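Side-chain contacts in peptidase M28 (Shewanella amazonensis SB2B, PDB 3IIB), which probably acts as a zinc-dependent metallopeptidase of family M28 with carboxypeptidase or dipeptidase activity, in a homodimer: residues P89-A94 with N203-L208; T138-D143 with Y397-H402; K145-T150 with R172-D177. All coordinates share one frame; numbering follows the deposited sequence.

Interaction 1: residues P89-A94 with N203-L208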
ATOM      1  N   PRO A  89      -6.841 -15.103  -4.258  1.00  9.35           N
ATOM      2  CA  PRO A  89      -6.533 -13.996  -5.179  1.00 10.57           C
ATOM      3  C   PRO A  89      -5.077 -13.562  -5.110  1.00  7.75           C
ATOM      4  O   PRO A  89      -4.428 -13.684  -4.056  1.00  6.98           O
ATOM      5  CB  PRO A  89      -7.414 -12.844  -4.665  1.00 12.37           C
ATOM      6  CG  PRO A  89      -8.399 -13.457  -3.739  1.00 11.63           C
ATOM      7  CD  PRO A  89      -7.720 -14.655  -3.170  1.00 13.13           C
ATOM      8  N   LEU A  90      -4.560 -13.131  -6.248  1.00  6.85           N
ATOM      9  CA  LEU A  90      -3.298 -12.423  -6.326  1.00  3.89           C
ATOM     10  C   LEU A  90      -3.501 -10.986  -6.818  1.00  6.55           C
ATOM     11  O   LEU A  90      -4.527 -10.656  -7.446  1.00  7.93           O
ATOM     12  CB  LEU A  90      -2.370 -13.169  -7.264  1.00  7.23           C
ATOM     13  CG  LEU A  90      -2.021 -14.612  -6.925  1.00  8.22           C
ATOM     14  CD1 LEU A  90      -1.410 -15.310  -8.153  1.00 11.84           C
ATOM     15  CD2 LEU A  90      -1.096 -14.750  -5.683  1.00  7.22           C
ATOM     16  N   VAL A  91      -2.541 -10.119  -6.507  1.00  6.26           N
ATOM     17  CA  VAL A  91      -2.547  -8.737  -6.985  1.00  5.48           C
ATOM     18  C   VAL A  91      -1.337  -8.705  -7.937  1.00  5.19           C
ATOM     19  O   VAL A  91      -0.201  -8.992  -7.551  1.00  5.84           O
ATOM     20  CB  VAL A  91      -2.421  -7.676  -5.870  1.00  4.48           C
ATOM     21  CG1 VAL A  91      -1.997  -6.315  -6.447  1.00  6.66           C
ATOM     22  CG2 VAL A  91      -3.801  -7.535  -5.079  1.00  3.85           C
ATOM     23  N   VAL A  92      -1.638  -8.445  -9.183  1.00  3.95           N
ATOM     24  CA  VAL A  92      -0.694  -8.631 -10.276  1.00  5.61           C
ATOM     25  C   VAL A  92      -0.755  -7.399 -11.158  1.00  6.10           C
ATOM     26  O   VAL A  92      -1.787  -6.740 -11.246  1.00  8.95           O
ATOM     27  CB  VAL A  92      -1.040  -9.919 -11.083  1.00  9.29           C
ATOM     28  CG1 VAL A  92      -2.377  -9.798 -11.808  1.00 13.16           C
ATOM     29  CG2 VAL A  92       0.032 -10.273 -12.074  1.00 12.30           C
ATOM     30  N   THR A  93       0.328  -7.151 -11.879  1.00  5.76           N
ATOM     31  CA  THR A  93       0.296  -6.218 -12.992  1.00  6.49           C
ATOM     32  C   THR A  93       1.198  -6.714 -14.130  1.00  4.53           C
ATOM     33  O   THR A  93       2.228  -7.340 -13.896  1.00  4.73           O
ATOM     34  CB  THR A  93       0.713  -4.799 -12.530  1.00  7.20           C
ATOM     35  OG1 THR A  93       0.314  -3.846 -13.526  1.00 11.80           O
ATOM     36  CG2 THR A  93       2.208  -4.736 -12.285  1.00  4.00           C
ATOM     37  N   ALA A  94       0.817  -6.406 -15.363  1.00  3.60           N
ATOM     38  CA  ALA A  94       1.629  -6.769 -16.511  1.00  2.20           C
ATOM     39  C   ALA A  94       2.951  -5.998 -16.417  1.00  4.71           C
ATOM     40  O   ALA A  94       2.975  -4.813 -16.014  1.00  5.45           O
ATOM     41  CB  ALA A  94       0.896  -6.389 -17.839  1.00  4.75           C
ATOM     42  N   ASN A 203       4.689  -8.242  -3.368  1.00  3.26           N
ATOM     43  CA  ASN A 203       5.545  -8.925  -2.412  1.00  3.29           C
ATOM     44  C   ASN A 203       4.812  -9.885  -1.451  1.00  5.59           C
ATOM     45  O   ASN A 203       5.239 -11.025  -1.331  1.00  5.80           O
ATOM     46  CB  ASN A 203       6.425  -7.889  -1.715  1.00  2.48           C
ATOM     47  CG  ASN A 203       7.720  -7.656  -2.474  1.00 12.45           C
ATOM     48  OD1 ASN A 203       8.626  -8.489  -2.439  1.00  8.30           O
ATOM     49  ND2 ASN A 203       7.759  -6.591  -3.270  1.00 12.46           N
ATOM     50  N   PRO A 204       3.658  -9.474  -0.849  1.00  4.66           N
ATOM     51  CA  PRO A 204       2.909 -10.428  -0.006  1.00  6.14           C
ATOM     52  C   PRO A 204       2.426 -11.650  -0.804  1.00  4.55           C
ATOM     53  O   PRO A 204       2.406 -12.757  -0.302  1.00  4.61           O
ATOM     54  CB  PRO A 204       1.751  -9.580   0.526  1.00  3.34           C
ATOM     55  CG  PRO A 204       2.355  -8.165   0.579  1.00  6.31           C
ATOM     56  CD  PRO A 204       3.136  -8.100  -0.703  1.00  6.33           C
ATOM     57  N   ASP A 205       2.059 -11.447  -2.072  1.00  4.80           N
ATOM     58  CA  ASP A 205       1.620 -12.576  -2.883  1.00  3.78           C
ATOM     59  C   ASP A 205       2.766 -13.581  -3.178  1.00  4.29           C
ATOM     60  O   ASP A 205       2.572 -14.788  -3.217  1.00  5.52           O
ATOM     61  CB  ASP A 205       0.997 -12.058  -4.191  1.00  2.10           C
ATOM     62  CG  ASP A 205      -0.351 -11.447  -3.973  1.00  8.92           C
ATOM     63  OD1 ASP A 205      -1.228 -12.147  -3.412  1.00  5.24           O
ATOM     64  OD2 ASP A 205      -0.525 -10.269  -4.373  1.00  5.51           O
ATOM     65  N   ALA A 206       3.970 -13.070  -3.367  1.00  6.53           N
ATOM     66  CA  ALA A 206       5.140 -13.906  -3.601  1.00  5.10           C
ATOM     67  C   ALA A 206       5.453 -14.676  -2.292  1.00  4.00           C
ATOM     68  O   ALA A 206       5.761 -15.874  -2.339  1.00  4.60           O
ATOM     69  CB  ALA A 206       6.315 -13.044  -4.025  1.00  4.34           C
ATOM     70  N   ASP A 207       5.289 -13.995  -1.135  1.00  5.11           N
ATOM     71  CA  ASP A 207       5.460 -14.657   0.160  1.00  5.02           C
ATOM     72  C   ASP A 207       4.430 -15.807   0.278  1.00  5.99           C
ATOM     73  O   ASP A 207       4.734 -16.873   0.793  1.00  3.81           O
ATOM     74  CB  ASP A 207       5.216 -13.730   1.342  1.00  4.00           C
ATOM     75  CG  ASP A 207       6.232 -12.639   1.461  1.00 10.51           C
ATOM     76  OD1 ASP A 207       7.327 -12.767   0.852  1.00  7.86           O
ATOM     77  OD2 ASP A 207       5.912 -11.629   2.132  1.00 11.59           O
ATOM     78  N   LEU A 208       3.201 -15.550  -0.164  1.00  6.92           N
ATOM     79  CA  LEU A 208       2.135 -16.547  -0.063  1.00  5.99           C
ATOM     80  C   LEU A 208       2.453 -17.788  -0.900  1.00  7.98           C
ATOM     81  O   LEU A 208       2.257 -18.929  -0.456  1.00  5.14           O
ATOM     82  CB  LEU A 208       0.797 -15.947  -0.496  1.00  4.92           C
ATOM     83  CG  LEU A 208      -0.413 -16.880  -0.581  1.00  3.57           C
ATOM     84  CD1 LEU A 208      -0.715 -17.436   0.810  1.00  6.12           C
ATOM     85  CD2 LEU A 208      -1.613 -16.055  -1.162  1.00  2.12           C
TER

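Interaction 2: residues T138-D143 with Y397-H402. With ZN (zinc ion), chain B.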
ATOM      1  N   THR A 138      14.247  -7.740  -3.265  1.00  6.68           N
ATOM      2  CA  THR A 138      15.092  -6.569  -3.488  1.00  5.87           C
ATOM      3  C   THR A 138      15.482  -5.968  -2.142  1.00  9.94           C
ATOM      4  O   THR A 138      14.620  -5.622  -1.347  1.00 11.25           O
ATOM      5  CB  THR A 138      14.325  -5.554  -4.330  1.00  7.88           C
ATOM      6  OG1 THR A 138      13.961  -6.171  -5.583  1.00  7.33           O
ATOM      7  CG2 THR A 138      15.153  -4.286  -4.621  1.00  6.21           C
ATOM      8  N   GLU A 139      16.777  -5.899  -1.867  1.00 10.50           N
ATOM      9  CA  GLU A 139      17.298  -5.290  -0.641  1.00 14.47           C
ATOM     10  C   GLU A 139      17.094  -3.793  -0.664  1.00 10.21           C
ATOM     11  O   GLU A 139      17.182  -3.165  -1.703  1.00 10.85           O
ATOM     12  CB  GLU A 139      18.794  -5.574  -0.485  1.00 13.27           C
ATOM     13  CG  GLU A 139      19.116  -7.058  -0.249  1.00 21.74           C
ATOM     14  CD  GLU A 139      20.635  -7.317  -0.180  1.00 27.84           C
ATOM     15  OE1 GLU A 139      21.415  -6.336  -0.199  1.00 26.44           O
ATOM     16  OE2 GLU A 139      21.045  -8.498  -0.128  1.00 31.97           O
ATOM     17  N   ARG A 140      16.819  -3.239   0.505  1.00  9.76           N
ATOM     18  CA  ARG A 140      16.711  -1.793   0.679  1.00  9.40           C
ATOM     19  C   ARG A 140      18.095  -1.178   0.878  1.00 10.06           C
ATOM     20  O   ARG A 140      18.829  -1.606   1.784  1.00  9.41           O
ATOM     21  CB  ARG A 140      15.851  -1.501   1.917  1.00 13.39           C
ATOM     22  CG  ARG A 140      15.555  -0.026   2.134  1.00 13.52           C
ATOM     23  CD  ARG A 140      14.780   0.233   3.450  1.00 18.11           C
ATOM     24  NE  ARG A 140      13.578  -0.580   3.486  1.00 15.07           N
ATOM     25  CZ  ARG A 140      12.442  -0.305   2.851  1.00 14.59           C
ATOM     26  NH1 ARG A 140      12.302   0.793   2.170  1.00 16.52           N
ATOM     27  NH2 ARG A 140      11.419  -1.142   2.939  1.00 17.04           N
ATOM     28  N   HIS A 141      18.401  -0.146   0.090  1.00  9.96           N
ATOM     29  CA  HIS A 141      19.671   0.596   0.174  1.00  9.70           C
ATOM     30  C   HIS A 141      19.465   2.051  -0.160  1.00 10.93           C
ATOM     31  O   HIS A 141      18.690   2.410  -1.051  1.00  8.20           O
ATOM     32  CB  HIS A 141      20.697   0.019  -0.793  1.00 12.83           C
ATOM     33  CG  HIS A 141      21.141  -1.360  -0.441  1.00 14.89           C
ATOM     34  ND1 HIS A 141      22.130  -1.598   0.492  1.00 26.15           N
ATOM     35  CD2 HIS A 141      20.734  -2.575  -0.883  1.00 17.18           C
ATOM     36  CE1 HIS A 141      22.304  -2.905   0.613  1.00 28.18           C
ATOM     37  NE2 HIS A 141      21.476  -3.519  -0.214  1.00 21.21           N
ATOM     38  N   ARG A 142      20.204   2.916   0.523  1.00  8.60           N
ATOM     39  CA  ARG A 142      20.128   4.341   0.228  1.00  9.28           C
ATOM     40  C   ARG A 142      20.409   4.657  -1.223  1.00 11.25           C
ATOM     41  O   ARG A 142      19.761   5.541  -1.811  1.00 10.02           O
ATOM     42  CB  ARG A 142      21.137   5.075   1.102  1.00 12.57           C
ATOM     43  CG  ARG A 142      21.196   6.515   0.883  1.00 14.22           C
ATOM     44  CD  ARG A 142      21.911   7.215   2.007  1.00 16.44           C
ATOM     45  NE  ARG A 142      23.342   6.994   1.975  1.00 16.66           N
ATOM     46  CZ  ARG A 142      24.235   7.747   2.624  1.00 17.22           C
ATOM     47  NH1 ARG A 142      23.851   8.807   3.322  1.00 16.84           N
ATOM     48  NH2 ARG A 142      25.524   7.454   2.532  1.00 19.67           N
ATOM     49  N   ASP A 143      21.352   3.925  -1.816  1.00  9.82           N
ATOM     50  CA  ASP A 143      21.762   4.171  -3.184  1.00 11.58           C
ATOM     51  C   ASP A 143      21.044   3.323  -4.195  1.00 11.79           C
ATOM     52  O   ASP A 143      21.366   3.402  -5.379  1.00 11.22           O
ATOM     53  CB  ASP A 143      23.286   3.999  -3.334  1.00  9.56           C
ATOM     54  CG  ASP A 143      23.770   2.576  -3.050  1.00 20.36           C
ATOM     55  OD1 ASP A 143      22.950   1.636  -2.899  1.00 20.18           O
ATOM     56  OD2 ASP A 143      25.009   2.403  -2.959  1.00 27.74           O
ATOM     57  N   TYR A 397      12.513   4.684  -1.811  1.00  6.64           N
ATOM     58  CA  TYR A 397      12.068   4.914  -3.192  1.00  5.72           C
ATOM     59  C   TYR A 397      11.406   3.686  -3.803  1.00  6.27           C
ATOM     60  O   TYR A 397      10.355   3.796  -4.448  1.00  6.60           O
ATOM     61  CB  TYR A 397      13.278   5.324  -4.020  1.00  7.63           C
ATOM     62  CG  TYR A 397      13.013   5.657  -5.460  1.00  5.69           C
ATOM     63  CD1 TYR A 397      12.454   6.873  -5.820  1.00  9.92           C
ATOM     64  CD2 TYR A 397      13.375   4.761  -6.464  1.00  5.69           C
ATOM     65  CE1 TYR A 397      12.269   7.197  -7.168  1.00  5.83           C
ATOM     66  CE2 TYR A 397      13.143   5.061  -7.807  1.00  5.23           C
ATOM     67  CZ  TYR A 397      12.615   6.292  -8.138  1.00  5.54           C
ATOM     68  OH  TYR A 397      12.407   6.628  -9.449  1.00  7.48           O
ATOM     69  N   PHE A 398      12.002   2.525  -3.596  1.00  5.92           N
ATOM     70  CA  PHE A 398      11.462   1.293  -4.174  1.00  4.53           C
ATOM     71  C   PHE A 398      10.305   0.683  -3.400  1.00  3.60           C
ATOM     72  O   PHE A 398       9.786  -0.383  -3.780  1.00  5.72           O
ATOM     73  CB  PHE A 398      12.601   0.298  -4.476  1.00  5.87           C
ATOM     74  CG  PHE A 398      13.563   0.814  -5.541  1.00  5.23           C
ATOM     75  CD1 PHE A 398      13.147   0.925  -6.866  1.00  7.77           C
ATOM     76  CD2 PHE A 398      14.802   1.273  -5.209  1.00  6.02           C
ATOM     77  CE1 PHE A 398      13.969   1.421  -7.832  1.00  5.47           C
ATOM     78  CE2 PHE A 398      15.639   1.766  -6.170  1.00  9.37           C
ATOM     79  CZ  PHE A 398      15.210   1.862  -7.501  1.00  7.70           C
ATOM     80  N   ASP A 399       9.841   1.361  -2.357  1.00  5.18           N
ATOM     81  CA  ASP A 399       8.515   1.058  -1.791  1.00  6.29           C
ATOM     82  C   ASP A 399       7.381   1.510  -2.711  1.00  5.01           C
ATOM     83  O   ASP A 399       6.306   0.919  -2.672  1.00  7.53           O
ATOM     84  CB  ASP A 399       8.305   1.676  -0.439  1.00  6.18           C
ATOM     85  CG  ASP A 399       9.278   1.163   0.614  1.00  9.07           C
ATOM     86  OD1 ASP A 399       9.949   0.133   0.401  1.00 13.08           O
ATOM     87  OD2 ASP A 399       9.352   1.803   1.674  1.00 12.73           O
ATOM     88  N   TYR A 400       7.618   2.541  -3.517  1.00  3.88           N
ATOM     89  CA  TYR A 400       6.537   3.149  -4.302  1.00  5.38           C
ATOM     90  C   TYR A 400       6.782   3.195  -5.787  1.00  5.82           C
ATOM     91  O   TYR A 400       5.813   3.238  -6.554  1.00  5.99           O
ATOM     92  CB  TYR A 400       6.217   4.563  -3.794  1.00  5.42           C
ATOM     93  CG  TYR A 400       6.257   4.696  -2.301  1.00  7.47           C
ATOM     94  CD1 TYR A 400       5.337   4.028  -1.499  1.00  7.95           C
ATOM     95  CD2 TYR A 400       7.195   5.515  -1.686  1.00 11.68           C
ATOM     96  CE1 TYR A 400       5.374   4.154  -0.115  1.00 12.75           C
ATOM     97  CE2 TYR A 400       7.243   5.629  -0.317  1.00 11.04           C
ATOM     98  CZ  TYR A 400       6.326   4.957   0.460  1.00 10.83           C
ATOM     99  OH  TYR A 400       6.362   5.096   1.826  1.00 14.19           O
ATOM    100  N   HIS A 401       8.062   3.195  -6.196  1.00  6.76           N
ATOM    101  CA  HIS A 401       8.487   3.207  -7.597  1.00  3.97           C
ATOM    102  C   HIS A 401       7.695   2.208  -8.401  1.00  3.03           C
ATOM    103  O   HIS A 401       7.670   1.079  -8.049  1.00  5.22           O
ATOM    104  CB  HIS A 401       9.974   2.861  -7.597  1.00  7.32           C
ATOM    105  CG  HIS A 401      10.582   2.572  -8.928  1.00  4.04           C
ATOM    106  ND1 HIS A 401      10.757   1.281  -9.394  1.00  6.62           N
ATOM    107  CD2 HIS A 401      11.178   3.385  -9.834  1.00  6.96           C
ATOM    108  CE1 HIS A 401      11.386   1.331 -10.553  1.00  7.76           C
ATOM    109  NE2 HIS A 401      11.690   2.590 -10.820  1.00  6.12           N
ATOM    110  N   HIS A 402       7.060   2.657  -9.490  1.00  3.68           N
ATOM    111  CA  HIS A 402       6.396   1.785 -10.440  1.00  5.37           C
ATOM    112  C   HIS A 402       5.175   1.042  -9.905  1.00  5.77           C
ATOM    113  O   HIS A 402       4.726   0.011 -10.508  1.00  4.57           O
ATOM    114  CB  HIS A 402       7.397   0.819 -11.083  1.00  6.18           C
ATOM    115  CG  HIS A 402       8.369   1.466 -12.018  1.00  4.88           C
ATOM    116  ND1 HIS A 402       9.125   0.732 -12.928  1.00  4.85           N
ATOM    117  CD2 HIS A 402       8.773   2.756 -12.148  1.00  4.13           C
ATOM    118  CE1 HIS A 402       9.911   1.562 -13.599  1.00  5.60           C
ATOM    119  NE2 HIS A 402       9.711   2.790 -13.154  1.00  5.89           N
TER
HETATM  120 ZN    ZN B   1      10.959   4.596 -13.770  0.50  5.55          ZN
HETATM  121  O   HOH W   1      12.736   3.553 -13.216  1.00 13.32           O
HETATM  122  O   HOH W   2      12.559   5.897 -14.316  1.00  9.11           O

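Interaction 3: residues K145-T150 with R172-D177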
ATOM      1  N   LYS A 145      21.102   0.087  -4.664  1.00 10.74           N
ATOM      2  CA  LYS A 145      21.912  -0.967  -5.249  1.00 11.75           C
ATOM      3  C   LYS A 145      21.181  -2.315  -5.253  1.00 12.41           C
ATOM      4  O   LYS A 145      21.487  -3.161  -6.094  1.00 11.03           O
ATOM      5  CB  LYS A 145      23.291  -1.094  -4.572  1.00 13.11           C
ATOM      6  CG  LYS A 145      23.277  -1.658  -3.187  1.00 20.84           C
ATOM      7  CD  LYS A 145      24.678  -1.834  -2.600  1.00 25.00           C
ATOM      8  CE  LYS A 145      25.244  -0.511  -2.067  1.00 30.24           C
ATOM      9  NZ  LYS A 145      24.436   0.128  -0.966  1.00 25.87           N
ATOM     10  N   GLY A 146      20.221  -2.502  -4.342  1.00 11.09           N
ATOM     11  CA  GLY A 146      19.381  -3.698  -4.361  1.00  8.79           C
ATOM     12  C   GLY A 146      18.544  -3.845  -5.626  1.00  8.43           C
ATOM     13  O   GLY A 146      18.471  -4.916  -6.208  1.00  9.42           O
ATOM     14  N   TYR A 147      17.927  -2.758  -6.057  1.00 10.25           N
ATOM     15  CA  TYR A 147      17.204  -2.725  -7.325  1.00  8.18           C
ATOM     16  C   TYR A 147      18.103  -3.151  -8.490  1.00 11.63           C
ATOM     17  O   TYR A 147      17.716  -3.966  -9.364  1.00  9.29           O
ATOM     18  CB  TYR A 147      16.629  -1.337  -7.516  1.00 11.46           C
ATOM     19  CG  TYR A 147      15.881  -1.152  -8.783  1.00  7.46           C
ATOM     20  CD1 TYR A 147      14.555  -1.501  -8.864  1.00 10.38           C
ATOM     21  CD2 TYR A 147      16.490  -0.632  -9.921  1.00 12.40           C
ATOM     22  CE1 TYR A 147      13.844  -1.331 -10.036  1.00  9.60           C
ATOM     23  CE2 TYR A 147      15.771  -0.450 -11.113  1.00 12.25           C
ATOM     24  CZ  TYR A 147      14.439  -0.824 -11.147  1.00 10.89           C
ATOM     25  OH  TYR A 147      13.701  -0.645 -12.302  1.00 12.55           O
ATOM     26  N   GLY A 148      19.338  -2.671  -8.452  1.00 12.70           N
ATOM     27  CA  GLY A 148      20.326  -2.991  -9.484  1.00 15.31           C
ATOM     28  C   GLY A 148      20.592  -4.492  -9.585  1.00 14.71           C
ATOM     29  O   GLY A 148      20.869  -5.010 -10.659  1.00 19.17           O
ATOM     30  N   GLN A 149      20.497  -5.195  -8.469  1.00 12.12           N
ATOM     31  CA  GLN A 149      20.760  -6.628  -8.467  0.50 12.39           C
ATOM     32  C   GLN A 149      19.560  -7.447  -8.954  1.00 12.61           C
ATOM     33  O   GLN A 149      19.744  -8.525  -9.543  1.00 11.98           O
ATOM     34  CB  GLN A 149      21.206  -7.099  -7.085  0.50 14.61           C
ATOM     35  CG  GLN A 149      22.659  -6.719  -6.759  0.50 18.35           C
ATOM     36  CD  GLN A 149      23.670  -7.390  -7.681  0.50 21.94           C
ATOM     37  OE1 GLN A 149      24.429  -6.718  -8.383  0.50 23.45           O
ATOM     38  NE2 GLN A 149      23.666  -8.724  -7.700  0.50 21.09           N
ATOM     39  N   THR A 150      18.335  -6.951  -8.744  1.00  7.40           N
ATOM     40  CA  THR A 150      17.137  -7.762  -9.081  1.00  7.25           C
ATOM     41  C   THR A 150      16.349  -7.323 -10.310  1.00  9.74           C
ATOM     42  O   THR A 150      15.557  -8.121 -10.864  1.00  9.36           O
ATOM     43  CB  THR A 150      16.171  -7.796  -7.887  1.00  4.90           C
ATOM     44  OG1 THR A 150      15.801  -6.452  -7.551  1.00 10.58           O
ATOM     45  CG2 THR A 150      16.869  -8.509  -6.677  1.00  5.14           C
ATOM     46  N   ARG A 172       8.259 -11.857  -8.422  1.00  6.55           N
ATOM     47  CA  ARG A 172       8.144 -10.996  -7.267  1.00  5.05           C
ATOM     48  C   ARG A 172       8.519  -9.586  -7.683  1.00  3.88           C
ATOM     49  O   ARG A 172       9.604  -9.346  -8.222  1.00  4.99           O
ATOM     50  CB  ARG A 172       9.076 -11.429  -6.136  1.00  5.50           C
ATOM     51  CG  ARG A 172       9.058 -10.499  -4.897  1.00  5.16           C
ATOM     52  CD  ARG A 172      10.095 -10.937  -3.850  1.00  5.10           C
ATOM     53  NE  ARG A 172       9.733 -12.190  -3.200  1.00  6.63           N
ATOM     54  CZ  ARG A 172       8.980 -12.286  -2.103  1.00  5.53           C
ATOM     55  NH1 ARG A 172       8.509 -11.180  -1.479  1.00  7.81           N
ATOM     56  NH2 ARG A 172       8.710 -13.487  -1.599  1.00  4.74           N
ATOM     57  N   SER A 173       7.600  -8.660  -7.421  1.00  4.06           N
ATOM     58  CA  SER A 173       7.798  -7.249  -7.734  1.00  4.75           C
ATOM     59  C   SER A 173       9.165  -6.789  -7.299  1.00  6.16           C
ATOM     60  O   SER A 173       9.641  -7.146  -6.196  1.00  4.43           O
ATOM     61  CB  SER A 173       6.741  -6.398  -7.050  1.00  5.18           C
ATOM     62  OG  SER A 173       5.498  -6.456  -7.756  1.00  5.06           O
ATOM     63  N   ILE A 174       9.790  -5.978  -8.166  1.00  6.11           N
ATOM     64  CA  ILE A 174      11.106  -5.439  -7.905  1.00  5.19           C
ATOM     65  C   ILE A 174      10.924  -4.216  -7.001  1.00  6.38           C
ATOM     66  O   ILE A 174      10.967  -3.063  -7.441  1.00  9.60           O
ATOM     67  CB  ILE A 174      11.907  -5.109  -9.198  1.00  5.82           C
ATOM     68  CG1 ILE A 174      11.840  -6.263 -10.204  1.00 10.33           C
ATOM     69  CG2 ILE A 174      13.366  -4.740  -8.806  1.00  7.65           C
ATOM     70  CD1 ILE A 174      12.367  -7.613  -9.661  1.00  8.43           C
ATOM     71  N   GLY A 175      10.691  -4.503  -5.723  1.00  6.76           N
ATOM     72  CA  GLY A 175      10.265  -3.475  -4.765  1.00  8.31           C
ATOM     73  C   GLY A 175      10.733  -3.869  -3.411  1.00  8.90           C
ATOM     74  O   GLY A 175      10.944  -5.054  -3.145  1.00  8.98           O
ATOM     75  N   THR A 176      10.894  -2.876  -2.557  1.00  6.20           N
ATOM     76  CA  THR A 176      11.332  -3.095  -1.202  1.00  6.49           C
ATOM     77  C   THR A 176      10.182  -3.071  -0.179  1.00  7.70           C
ATOM     78  O   THR A 176      10.418  -3.306   1.025  1.00  8.39           O
ATOM     79  CB  THR A 176      12.356  -2.026  -0.822  1.00  6.09           C
ATOM     80  OG1 THR A 176      11.835  -0.729  -1.190  1.00  5.30           O
ATOM     81  CG2 THR A 176      13.663  -2.263  -1.536  1.00  6.19           C
ATOM     82  N   ASP A 177       8.962  -2.798  -0.624  1.00  7.95           N
ATOM     83  CA  ASP A 177       7.802  -2.792   0.276  1.00  8.30           C
ATOM     84  C   ASP A 177       7.277  -4.190   0.610  1.00  8.77           C
ATOM     85  O   ASP A 177       7.588  -5.161  -0.069  1.00  5.66           O
ATOM     86  CB  ASP A 177       6.679  -2.077  -0.433  1.00  7.77           C
ATOM     87  CG  ASP A 177       6.296  -2.771  -1.704  1.00  4.71           C
ATOM     88  OD1 ASP A 177       7.101  -2.661  -2.664  1.00  7.14           O
ATOM     89  OD2 ASP A 177       5.231  -3.451  -1.706  1.00 10.01           O
TER

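Interaction 1: residues P89-A94 with N203-L208
Asp205 reaches across to Val91 and takes its backbone N-H on OD2. The N-O distance between Val91 N and Asp205 OD2 is 2.9 Å, and the angle at the hydrogen is 154°. The donor does not lie in the carboxylate plane. It comes from above, 56° out of it. CG of Asp205 is anti to its own carbonyl carbon (chi1 -73°), which carries the carboxylate out from the helix to the strand. The contact joins the first turn of helix 203-213 to strand 88-94. That strand runs antiparallel to strand 198-201, which leads into the helix, so the helix start is tied back to its own sheet. Ser202 OG also bonds Asp205 OD2, and Arg180 NE makes a salt bridge to it. Three donors thus grip this one oxygen of a buried acid.

Leu90 supplies the apolar side. It turns its CD2 branch to the aspartate. Leu90 CD2 lies 3.5 Å from Asp205 OD1 and 3.7 Å from Asp205 CB. The leucine branch comes in at a slant across the CB-CG part of Asp205. Val91 CB sits 3.5 Å from Asp205 OD2, beside the hydrogen bond.

Interaction 2: residues T138-D143 with Y397-H402
Arg140 and Asp399 form a salt bridge between two loops, and the second loop belongs to the zinc site of the M28 peptidase fold. The side chains cross at about a right angle. The guanidinium and carboxylate planes are turned 73° apart. Arg140 comes end-on, with NH1 and NH2, and the carboxylate lies at its edge. Arg140 NH1 bonds Asp399 OD1 at 3.0 Å and Asp399 OD2 at 3.2 Å. Both oxygens are met on the syn side, but out of the carboxylate plane. NH2 bonds OD1 as well, on its syn lone pair. The arginine chain starts extended, with CG anti to the backbone N (chi1 -175°), and bends at chi3 (-54°) to bring its end round to the acid.

Each group has a further partner. Ser395 O accepts from Arg140 NH1, and Thr176 OG1 bonds Asp399 OD1. With an alanine here in place of Asp399, the guanidinium is likely to lose its carboxylate partner, and Thr176 OG1 this acceptor.

The same loop carries two histidines toward the metal. One face of the His401 ring is covered by Phe398 CE1, 3.6 Å above it, and the opposite face by CD2 of His402. A zinc-bound water lies in the plane of the His401 ring, at its edge, 2.8 Å from His401 NE2. Asp269 and Glu304 complete the protein ligands of this zinc, which His402 NE2 binds at 2.3 Å.

Interaction 3: residues K145-T150 with R172-D177
The ring of Tyr147 meets Ile174 obliquely, and the isoleucine side chain stands roughly perpendicular to that of the tyrosine. CG2 of Ile174 does the touching. It lies 3.5 Å from Tyr147 CD1 and 3.7 Å from Tyr147 CE1, so it meets the CD1-CE1 bond of the ring at a slant. The ring of Phe398, from the loop that bears the zinc ligand His402, stacks on Tyr147. At the far end of the ring, Tyr147 OH is hydrogen-bonded to Arg154 NH1, further along the same helix.

That helix, 145-163, is the connection of a beta-alpha-beta crossover between the parallel strands 131-134 and 168-172. Ile174 sits just after the second strand, at the centre of an inverse gamma turn. The contact therefore packs the first turns of the crossover helix on the loop that follows its exit strand.

Ile174 CG2 is anti to its backbone N, and this branch fits between the ring and Thr150. Thr150 OG1 approaches it to 3.2 Å. The same hydroxyl is hydrogen-bonded to Thr138 OG1. The side chains of Thr150 and Ile174 run past each other head to tail. The other arm of the isoleucine meets the helix backbone: Ile174 CD1 lies 3.4 Å from Thr150 O.

Interactions 2 and 3 lie side by side, with centres about 6 Å apart. Two hydroxyl contacts, of 2.6 Å from Asp399 OD1 to Thr176 OG1 and of 2.7 Å from Thr138 OG1 to Thr150 OG1, join them. Interaction 2 holds the zinc ligand His402. The side chain of Tyr147 in interaction 3 comes within about 6 Å of a zinc ion. Interaction 1 is away from the metal site, its centre about 18 Å from that of interaction 2. It still touches interaction 3 through Arg172, whose NH2 makes a 2.9 Å salt bridge to Asp207 OD1 while its NH1 probably bonds Asn203 OD1. Residues 172-177 thus link the helix of interaction 1 to the zinc-site loop.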